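Putative mandelate racemase/muconate lactonizing enzyme (Bordetella bronchiseptica, PDB 3DDM) is of unknown function but belongs to the mandelate racemase/muconate lactonizing family of the enolase superfamily, pairing an enolase-like N-terminal domain with a TIM-barrel domain. Local coordinates at residues W210-P213 / R214-M218; D181-R184 / D185-A189; D237-A240 / A241-A244; E194-G197 / A198-L202. The protein carries 1 engineered substitution. All blocks are in the same frame, centred on the assembly; numbering follows the deposited sequence.

Contact 1: residues W210-P213 / R214-M218; sequences WDLP and RARQM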
loop_
_atom_site.group_PDB
_atom_site.type_symbol
_atom_site.label_atom_id
_atom_site.label_comp_id
_atom_site.label_asym_id
_atom_site.label_seq_id
_atom_site.Cartn_x
_atom_site.Cartn_y
_atom_site.Cartn_z
ATOM N N TRP A 210 -19.470 8.957 4.113
ATOM C CA TRP A 210 -20.505 9.650 3.356
ATOM C C TRP A 210 -20.018 10.193 2.021
ATOM O O TRP A 210 -18.815 10.354 1.800
ATOM C CB TRP A 210 -21.042 10.854 4.143
ATOM C CG TRP A 210 -21.618 10.574 5.489
ATOM C CD1 TRP A 210 -22.432 9.530 5.845
ATOM C CD2 TRP A 210 -21.526 11.420 6.640
ATOM N NE1 TRP A 210 -22.856 9.683 7.149
ATOM C CE2 TRP A 210 -22.317 10.833 7.660
ATOM C CE3 TRP A 210 -20.856 12.621 6.910
ATOM C CZ2 TRP A 210 -22.457 11.408 8.923
ATOM C CZ3 TRP A 210 -20.998 13.196 8.171
ATOM C CH2 TRP A 210 -21.793 12.586 9.160
ATOM N N ASP A 211 -20.971 10.472 1.130
ATOM C CA ASP A 211 -20.643 11.098 -0.141
ATOM C C ASP A 211 -21.048 12.566 0.075
ATOM O O ASP A 211 -21.647 12.901 1.105
ATOM C CB ASP A 211 -21.385 10.459 -1.327
ATOM C CG ASP A 211 -22.902 10.597 -1.243
ATOM O OD1 ASP A 211 -23.408 11.466 -0.493
ATOM O OD2 ASP A 211 -23.591 9.827 -1.961
ATOM N N LEU A 212 -20.726 13.435 -0.876
ATOM C CA LEU A 212 -21.007 14.849 -0.726
ATOM C C LEU A 212 -22.425 15.245 -0.339
ATOM O O LEU A 212 -22.621 15.986 0.621
ATOM C CB LEU A 212 -20.593 15.598 -1.989
ATOM C CG LEU A 212 -20.775 17.116 -1.932
ATOM C CD1 LEU A 212 -20.212 17.683 -0.620
ATOM C CD2 LEU A 212 -20.082 17.728 -3.126
ATOM N N PRO A 213 -23.437 14.779 -1.082
ATOM C CA PRO A 213 -24.790 15.181 -0.685
ATOM C C PRO A 213 -25.243 14.702 0.702
ATOM O O PRO A 213 -26.046 15.366 1.364
ATOM C CB PRO A 213 -25.662 14.661 -1.834
ATOM C CG PRO A 213 -24.869 13.523 -2.392
ATOM C CD PRO A 213 -23.449 14.023 -2.345
ATOM N N ARG A 214 -24.719 13.573 1.161
ATOM C CA ARG A 214 -25.097 13.069 2.479
ATOM C C ARG A 214 -24.401 13.872 3.579
ATOM O O ARG A 214 -24.996 14.172 4.614
ATOM C CB ARG A 214 -24.727 11.592 2.596
ATOM C CG ARG A 214 -25.325 10.851 3.782
ATOM C CD ARG A 214 -24.991 9.369 3.635
ATOM N NE ARG A 214 -25.290 8.563 4.816
ATOM C CZ ARG A 214 -25.071 7.252 4.889
ATOM N NH1 ARG A 214 -24.553 6.604 3.849
ATOM N NH2 ARG A 214 -25.367 6.583 5.999
ATOM N N ALA A 215 -23.139 14.218 3.350
ATOM C CA ALA A 215 -22.376 14.986 4.322
ATOM C C ALA A 215 -23.022 16.348 4.519
ATOM O O ALA A 215 -23.159 16.818 5.645
ATOM C CB ALA A 215 -20.948 15.152 3.847
ATOM N N ARG A 216 -23.408 16.986 3.417
ATOM C CA ARG A 216 -24.056 18.295 3.478
ATOM C C ARG A 216 -25.303 18.155 4.340
ATOM O O ARG A 216 -25.515 18.916 5.285
ATOM C CB ARG A 216 -24.473 18.772 2.082
ATOM C CG ARG A 216 -23.354 19.286 1.193
ATOM C CD ARG A 216 -23.919 19.773 -0.154
ATOM N NE ARG A 216 -24.916 20.835 0.015
ATOM C CZ ARG A 216 -24.659 22.140 -0.044
ATOM N NH1 ARG A 216 -23.427 22.575 -0.279
ATOM N NH2 ARG A 216 -25.632 23.016 0.151
ATOM N N GLN A 217 -26.117 17.162 3.999
ATOM C CA GLN A 217 -27.352 16.881 4.719
ATOM C C GLN A 217 -27.102 16.635 6.206
ATOM O O GLN A 217 -27.724 17.272 7.054
ATOM C CB GLN A 217 -28.030 15.659 4.111
ATOM C CG GLN A 217 -29.296 15.250 4.805
ATOM C CD GLN A 217 -29.672 13.816 4.488
ATOM O OE1 GLN A 217 -29.943 13.468 3.333
ATOM N NE2 GLN A 217 -29.678 12.969 5.517
ATOM N N MET A 218 -26.192 15.714 6.523
ATOM C CA MET A 218 -25.894 15.403 7.919
ATOM C C MET A 218 -25.222 16.552 8.667
ATOM O O MET A 218 -25.577 16.838 9.810
ATOM C CB MET A 218 -25.022 14.151 8.017
ATOM C CG MET A 218 -25.750 12.851 7.743
ATOM S SD MET A 218 -27.131 12.517 8.859
ATOM C CE MET A 218 -26.259 12.281 10.420
#

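Contact 2: residues D181-R184 / D185-A189; sequences DDAR and DVRNA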
loop_
_atom_site.group_PDB
_atom_site.type_symbol
_atom_site.label_atom_id
_atom_site.label_comp_id
_atom_site.label_asym_id
_atom_site.label_seq_id
_atom_site.Cartn_x
_atom_site.Cartn_y
_atom_site.Cartn_z
ATOM N N ASP A 181 -25.958 4.860 10.541
ATOM C CA ASP A 181 -27.375 5.172 10.392
ATOM C C ASP A 181 -27.677 6.651 10.634
ATOM O O ASP A 181 -27.549 7.145 11.749
ATOM C CB ASP A 181 -28.193 4.319 11.369
ATOM C CG ASP A 181 -29.678 4.624 11.309
ATOM O OD1 ASP A 181 -30.342 4.185 10.345
ATOM O OD2 ASP A 181 -30.184 5.315 12.217
ATOM N N ASP A 182 -28.102 7.341 9.583
ATOM C CA ASP A 182 -28.429 8.763 9.637
ATOM C C ASP A 182 -29.291 9.235 10.806
ATOM O O ASP A 182 -28.914 10.151 11.533
ATOM C CB ASP A 182 -29.116 9.178 8.336
ATOM C CG ASP A 182 -28.150 9.304 7.180
ATOM O OD1 ASP A 182 -27.381 8.348 6.929
ATOM O OD2 ASP A 182 -28.166 10.364 6.520
ATOM N N ALA A 183 -30.456 8.622 10.975
ATOM C CA ALA A 183 -31.377 9.020 12.032
ATOM C C ALA A 183 -30.857 8.774 13.437
ATOM O O ALA A 183 -31.010 9.621 14.322
ATOM C CB ALA A 183 -32.706 8.308 11.845
ATOM N N ARG A 184 -30.252 7.608 13.635
ATOM C CA ARG A 184 -29.717 7.230 14.933
ATOM C C ARG A 184 -28.577 8.169 15.312
ATOM O O ARG A 184 -28.473 8.592 16.464
ATOM C CB ARG A 184 -29.210 5.784 14.896
ATOM C CG ARG A 184 -29.214 5.086 16.240
ATOM C CD ARG A 184 -28.453 3.769 16.189
ATOM N NE ARG A 184 -28.738 2.936 17.356
ATOM C CZ ARG A 184 -28.529 3.303 18.620
ATOM N NH1 ARG A 184 -28.022 4.499 18.906
ATOM N NH2 ARG A 184 -28.851 2.477 19.609
ATOM N N ASP A 185 -27.734 8.499 14.338
ATOM C CA ASP A 185 -26.599 9.384 14.574
ATOM C C ASP A 185 -26.997 10.769 15.069
ATOM O O ASP A 185 -26.391 11.295 15.996
ATOM C CB ASP A 185 -25.746 9.519 13.309
ATOM C CG ASP A 185 -24.917 8.275 13.017
ATOM O OD1 ASP A 185 -24.560 7.546 13.970
ATOM O OD2 ASP A 185 -24.603 8.040 11.831
ATOM N N VAL A 186 -28.003 11.372 14.450
ATOM C CA VAL A 186 -28.436 12.694 14.883
ATOM C C VAL A 186 -29.114 12.579 16.236
ATOM O O VAL A 186 -29.161 13.545 16.992
ATOM C CB VAL A 186 -29.424 13.347 13.884
ATOM C CG1 VAL A 186 -28.733 13.594 12.549
ATOM C CG2 VAL A 186 -30.646 12.458 13.705
ATOM N N ARG A 187 -29.645 11.399 16.541
ATOM C CA ARG A 187 -30.292 11.191 17.830
ATOM C C ARG A 187 -29.194 11.170 18.884
ATOM O O ARG A 187 -29.272 11.883 19.890
ATOM C CB ARG A 187 -31.058 9.863 17.859
ATOM C CG ARG A 187 -32.547 10.012 18.163
ATOM C CD ARG A 187 -33.149 8.704 18.663
ATOM N NE ARG A 187 -32.879 7.578 17.768
ATOM C CZ ARG A 187 -33.347 7.469 16.526
ATOM N NH1 ARG A 187 -34.120 8.421 16.013
ATOM N NH2 ARG A 187 -33.041 6.404 15.798
ATOM N N ASN A 188 -28.170 10.350 18.637
ATOM C CA ASN A 188 -27.033 10.222 19.540
ATOM C C ASN A 188 -26.379 11.576 19.755
ATOM O O ASN A 188 -26.183 12.008 20.888
ATOM C CB ASN A 188 -25.985 9.263 18.971
ATOM C CG ASN A 188 -26.449 7.821 18.968
ATOM O OD1 ASN A 188 -27.384 7.453 19.687
ATOM N ND2 ASN A 188 -25.780 6.984 18.169
ATOM N N ALA A 189 -26.044 12.238 18.654
ATOM C CA ALA A 189 -25.402 13.543 18.706
ATOM C C ALA A 189 -26.129 14.500 19.638
ATOM O O ALA A 189 -25.529 15.059 20.549
ATOM C CB ALA A 189 -25.319 14.143 17.305
#

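Contact 3: residues D237-A240 / A241-A244; sequences DRPA and AEWA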
loop_
_atom_site.group_PDB
_atom_site.type_symbol
_atom_site.label_atom_id
_atom_site.label_comp_id
_atom_site.label_asym_id
_atom_site.label_seq_id
_atom_site.Cartn_x
_atom_site.Cartn_y
_atom_site.Cartn_z
ATOM N N ASP A 237 -9.889 10.850 -0.466
ATOM C CA ASP A 237 -9.726 10.806 -1.922
ATOM C C ASP A 237 -10.402 11.961 -2.652
ATOM O O ASP A 237 -9.839 12.523 -3.580
ATOM C CB ASP A 237 -10.324 9.503 -2.469
ATOM C CG ASP A 237 -9.282 8.441 -2.728
ATOM O OD1 ASP A 237 -8.080 8.748 -2.582
ATOM O OD2 ASP A 237 -9.661 7.304 -3.087
ATOM N N ARG A 238 -11.630 12.275 -2.248
ATOM C CA ARG A 238 -12.418 13.334 -2.866
ATOM C C ARG A 238 -11.626 14.553 -3.331
ATOM O O ARG A 238 -10.692 14.991 -2.658
ATOM C CB ARG A 238 -13.508 13.786 -1.902
ATOM C CG ARG A 238 -14.547 12.732 -1.608
ATOM C CD ARG A 238 -15.312 12.391 -2.858
ATOM N NE ARG A 238 -14.646 11.354 -3.627
ATOM C CZ ARG A 238 -14.817 11.177 -4.932
ATOM N NH1 ARG A 238 -15.628 11.979 -5.610
ATOM N NH2 ARG A 238 -14.195 10.184 -5.554
ATOM N N PRO A 239 -11.995 15.113 -4.499
ATOM C CA PRO A 239 -11.316 16.291 -5.052
ATOM C C PRO A 239 -11.544 17.510 -4.148
ATOM O O PRO A 239 -12.540 17.577 -3.418
ATOM C CB PRO A 239 -11.973 16.459 -6.430
ATOM C CG PRO A 239 -12.411 15.070 -6.785
ATOM C CD PRO A 239 -12.979 14.584 -5.463
ATOM N N ALA A 240 -10.627 18.472 -4.211
ATOM C CA ALA A 240 -10.719 19.675 -3.398
ATOM C C ALA A 240 -12.078 20.339 -3.489
ATOM O O ALA A 240 -12.581 20.879 -2.503
ATOM C CB ALA A 240 -9.646 20.655 -3.805
ATOM N N ALA A 241 -12.675 20.297 -4.673
ATOM C CA ALA A 241 -13.974 20.916 -4.889
ATOM C C ALA A 241 -15.064 20.406 -3.956
ATOM O O ALA A 241 -15.919 21.176 -3.528
ATOM C CB ALA A 241 -14.402 20.719 -6.323
ATOM N N GLU A 242 -15.043 19.113 -3.644
ATOM C CA GLU A 242 -16.065 18.546 -2.779
ATOM C C GLU A 242 -15.866 18.968 -1.332
ATOM O O GLU A 242 -16.841 19.184 -0.607
ATOM C CB GLU A 242 -16.080 17.020 -2.899
ATOM C CG GLU A 242 -16.233 16.521 -4.324
ATOM C CD GLU A 242 -16.622 15.051 -4.413
ATOM O OE1 GLU A 242 -16.469 14.461 -5.506
ATOM O OE2 GLU A 242 -17.094 14.488 -3.400
ATOM N N TRP A 243 -14.606 19.086 -0.915
ATOM C CA TRP A 243 -14.281 19.506 0.448
ATOM C C TRP A 243 -14.582 20.981 0.603
ATOM O O TRP A 243 -15.111 21.419 1.624
ATOM C CB TRP A 243 -12.804 19.259 0.773
ATOM C CG TRP A 243 -12.500 17.837 1.102
ATOM C CD1 TRP A 243 -12.024 16.882 0.255
ATOM C CD2 TRP A 243 -12.690 17.193 2.366
ATOM N NE1 TRP A 243 -11.906 15.683 0.910
ATOM C CE2 TRP A 243 -12.308 15.844 2.208
ATOM C CE3 TRP A 243 -13.147 17.626 3.619
ATOM C CZ2 TRP A 243 -12.367 14.919 3.257
ATOM C CZ3 TRP A 243 -13.206 16.707 4.663
ATOM C CH2 TRP A 243 -12.818 15.368 4.474
ATOM N N ALA A 244 -14.238 21.743 -0.424
ATOM C CA ALA A 244 -14.480 23.172 -0.407
ATOM C C ALA A 244 -15.980 23.429 -0.286
ATOM O O ALA A 244 -16.410 24.295 0.471
ATOM C CB ALA A 244 -13.931 23.807 -1.674
#

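Contact 4: residues E194-G197 / A198-L202; sequences ELLG and AATPL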
loop_
_atom_site.group_PDB
_atom_site.type_symbol
_atom_site.label_atom_id
_atom_site.label_comp_id
_atom_site.label_asym_id
_atom_site.label_seq_id
_atom_site.Cartn_x
_atom_site.Cartn_y
_atom_site.Cartn_z
ATOM N N GLU A 194 -27.312 16.981 25.195
ATOM C CA GLU A 194 -28.219 17.275 26.295
ATOM C C GLU A 194 -27.565 16.835 27.599
ATOM O O GLU A 194 -27.423 17.620 28.536
ATOM C CB GLU A 194 -29.524 16.507 26.114
ATOM C CG GLU A 194 -30.419 17.015 25.012
ATOM C CD GLU A 194 -31.491 16.003 24.643
ATOM O OE1 GLU A 194 -31.953 15.277 25.557
ATOM O OE2 GLU A 194 -31.874 15.940 23.448
ATOM N N LEU A 195 -27.174 15.565 27.640
ATOM C CA LEU A 195 -26.530 14.976 28.805
ATOM C C LEU A 195 -25.349 15.828 29.298
ATOM O O LEU A 195 -25.296 16.212 30.466
ATOM C CB LEU A 195 -26.050 13.557 28.456
ATOM C CG LEU A 195 -25.373 12.699 29.532
ATOM C CD1 LEU A 195 -26.413 12.175 30.502
ATOM C CD2 LEU A 195 -24.650 11.540 28.880
ATOM N N LEU A 196 -24.419 16.132 28.398
ATOM C CA LEU A 196 -23.227 16.913 28.732
ATOM C C LEU A 196 -23.488 18.371 29.061
ATOM O O LEU A 196 -22.674 19.026 29.714
ATOM C CB LEU A 196 -22.227 16.842 27.584
ATOM C CG LEU A 196 -21.791 15.430 27.228
ATOM C CD1 LEU A 196 -21.077 15.443 25.887
ATOM C CD2 LEU A 196 -20.903 14.885 28.334
ATOM N N GLY A 197 -24.610 18.893 28.594
ATOM C CA GLY A 197 -24.911 20.278 28.880
ATOM C C GLY A 197 -24.657 21.208 27.717
ATOM O O GLY A 197 -25.513 21.355 26.843
ATOM N N ALA A 198 -23.490 21.837 27.685
ATOM C CA ALA A 198 -23.207 22.770 26.607
ATOM C C ALA A 198 -21.767 23.262 26.567
ATOM O O ALA A 198 -21.233 23.546 25.494
ATOM C CB ALA A 198 -24.147 23.954 26.706
ATOM N N ALA A 199 -21.133 23.376 27.725
ATOM C CA ALA A 199 -19.759 23.846 27.750
ATOM C C ALA A 199 -18.784 22.738 27.350
ATOM O O ALA A 199 -17.639 23.011 27.000
ATOM C CB ALA A 199 -19.413 24.383 29.137
ATOM N N THR A 200 -19.248 21.493 27.391
ATOM C CA THR A 200 -18.409 20.345 27.059
ATOM C C THR A 200 -18.202 20.148 25.557
ATOM O O THR A 200 -19.164 20.053 24.790
ATOM C CB THR A 200 -19.007 19.039 27.649
ATOM O OG1 THR A 200 -19.193 19.193 29.064
ATOM C CG2 THR A 200 -18.076 17.853 27.390
ATOM N N PRO A 201 -16.935 20.084 25.120
ATOM C CA PRO A 201 -16.551 19.894 23.719
ATOM C C PRO A 201 -17.045 18.554 23.170
ATOM O O PRO A 201 -16.750 17.505 23.735
ATOM C CB PRO A 201 -15.027 19.948 23.772
ATOM C CG PRO A 201 -14.758 20.817 24.935
ATOM C CD PRO A 201 -15.744 20.325 25.948
ATOM N N LEU A 202 -17.791 18.590 22.070
ATOM C CA LEU A 202 -18.302 17.369 21.456
ATOM C C LEU A 202 -17.896 17.315 19.980
ATOM O O LEU A 202 -18.028 18.297 19.247
ATOM C CB LEU A 202 -19.831 17.296 21.591
ATOM C CG LEU A 202 -20.504 16.020 21.067
ATOM C CD1 LEU A 202 -19.890 14.806 21.733
ATOM C CD2 LEU A 202 -21.996 16.062 21.339
#

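Contact 1: residues W210-P213 / R214-M218
Trp210, just ahead of helix 212-222, lays its indole beneath the first turn and meets Arg214, Ala215 and Met218 in succession. Its CG lies anti to the carbonyl carbon (chi1 -58°), which carries the ring along the helix toward Met218. The six-membered ring takes Met218 over one face in a CH-pi contact, with Met218 CB 4.0 Å from the ring centroid. Ala215 approaches obliquely, its CA 3.8 Å from Trp210 CE3. At the pyrrole side the extended Arg214 chain crosses the indole at about a right angle, and Trp210 CD1 sits over a face of the guanidinium, 3.2 Å from Arg214 NE. The two planes are inclined by 41°, so this is no parallel stack; Arg214 NH2 forms a salt bridge with Asp182.

Asp211 is the N-cap. Its OD1 accepts the N-H of Arg214 at 3.0 Å, while its carbonyl O receives Ala215 N and begins the helical ladder. Leu212 continues that ladder through its O to Arg216 N (3.1 Å), and its CD1 runs alongside Arg216 CG, both chains pointing the same way. Pro213, with no N-H to offer, contributes its carbonyl O to Gln217 N at 3.2 Å.

The helix so begun connects strands 202-205 and 229-231 in a beta-alpha-beta unit of the barrel. Its start combines an apolar indole shelf with a carboxylate that gives Arg214 N its straighter bond, beside a weak one to Asp211 O. The negative cap would probably interact favourably with the helix dipole, and the salt bridge to Asp182 probably offsets the charge of Arg214.

Contact 2: residues D181-R184 / D185-A189
Arg184 and Asn188 lie one helical turn apart, and their polar ends meet at the edge of the guanidinium: Asn188 OD1 is 3.1 Å from Arg184 NH1. The angle is too poor for a hydrogen bond, and the amide is turned 50° from the guanidinium plane. Arg187 comes from another direction. Bent at chi3 (-53°), it folds back over its own helix, placing a face of its guanidinium above Ala183 O and Arg184 CA, with NH2 3.5 Å from the latter atom.

Beneath these side chains runs the opening ladder of helix 182-196, with Asp185 N bonded to Asp181 O (2.9 Å) and Asn188 N to Arg184 O (2.8 Å). Asp181 is the N-cap, its carboxylate accepting from Arg184 N, although the modelled position of OD2 is less certain. This helix is the connection of a beta-alpha-beta unit of the barrel, running from strand 174-177 to strand 202-205, and the cap stands where the chain has just left the first of these.

Farther out, several of the polar ends have partners beyond the turn. Asn188 ND2 donates to Pro156 O, and Arg184 NH2 makes a weak bond to Glu157 O, so both side chains reach toward the same neighbouring loop. Asp185 OD2 accepts from Gly179 N, tying the helix back to the loop that precedes it. Asp182 turns instead to helix 212-222, where it pairs with Arg214 and from which Met218 also covers Val186.

Contact 3: residues D237-A240 / A241-A244
Arg238 and Glu242 are joined by a salt bridge across the start of helix 240-249, in the beta-alpha step of the barrel that leads there from strand 229-231. This is the tight part of the contact. Arg238 NH1 is modelled 2.6 Å from Glu242 OE1, but other atoms of the two side chains come too close, so the exact positions of their ends are doubtful. The arginine is bent at chi2 (-64°) and again at chi3, which swings its guanidinium round to the glutamate. The two flat groups stand 60° apart, so the pairing is not a coplanar, two-pronged one. Pro239, though exposed, touches the pair through CD, which lies over one face of the guanidinium and 3.5 Å from Glu242 OE1.

Trp243 forms a looser flank. The indole turns its edge to the backbone, CD1 lying 3.7 Å from Arg238 O, and the same ring rests on Pro233, Leu234 and Ser274. Ala240 and Ala241 make up the solvent side, presenting little beyond a methyl group each. Asp237, at the outer end, packs on Ile105 of the second subunit.

Pro239 occupies the N-cap position, and it is its carbonyl O, not a side chain, that takes the N-H of Glu242, at 2.9 Å. The negative charge of Glu242 is probably eased both by Arg238 and by its place near the N-terminus of the helix.

Contact 4: residues E194-G197 / A198-L202
Leu196 and Thr200 form an apolar contact round the turn that ends helix 182-196 and leads into strand 202-205. It is a surface arrangement in which the last helical residue is folded back upon by the loop that follows it. Leu196 CB meets Thr200 CB at 3.9 Å, and the two side chains cross at about a right angle. The threonine has its methyl anti to the backbone N and its hydroxyl anti to the carbonyl carbon (chi1 -55°), a setting that sends CG2 toward Leu196 CD1, 4.1 Å away, and OG1 toward the helix end, 3.5 Å from Leu196 O. The same leucine methyl also reaches the start of the strand, where Leu196 CD1 lies 4.4 Å from Leu202 CD1.

The bend itself is made at Gly197, the first residue to leave helical geometry. Its phi of 103° is positive and lies with a psi that residues bearing a beta carbon rarely adopt. One weak backbone bond, from Gly197 N to Glu194 O, closes the final turn of the helix.

Surrounding elements complete the packing. Leu196 also touches Phe174 of strand 174-177 and Val163 of helix 159-169, Thr200 leans on the same Phe174, and Thr200 O accepts from Arg193. Pro201 and Leu202 make backbone bonds with Phe174 and Asp228, which brings the chain into line with its neighbours in the sheet. This is the helix-to-strand return of a beta-alpha-beta unit in a TIM barrel, at the end of the barrel opposite to that where the active site lies in such folds.

The four contacts lie on three successive helices of the TIM barrel. Contacts 2 and 4 mark the two ends of helix 182-196, centres 16 Å apart, and they meet where Ala189 O lies 3.8 Å from Leu202 CD2. Contact 1 opens the next helix and is tied to contact 2 by the salt bridge from Arg214 NH2 to Asp182 OD1 (2.8 Å). Contact 3 opens the following one and touches contact 1 through Leu212 CD1 and Glu242 O, 3.7 Å apart. Contacts 1, 2 and 3 form a row of helix starts that follow barrel strands, probably at the end where the active site lies in such folds; contact 4, at the other end, is about 31 Å from contact 3 between centres.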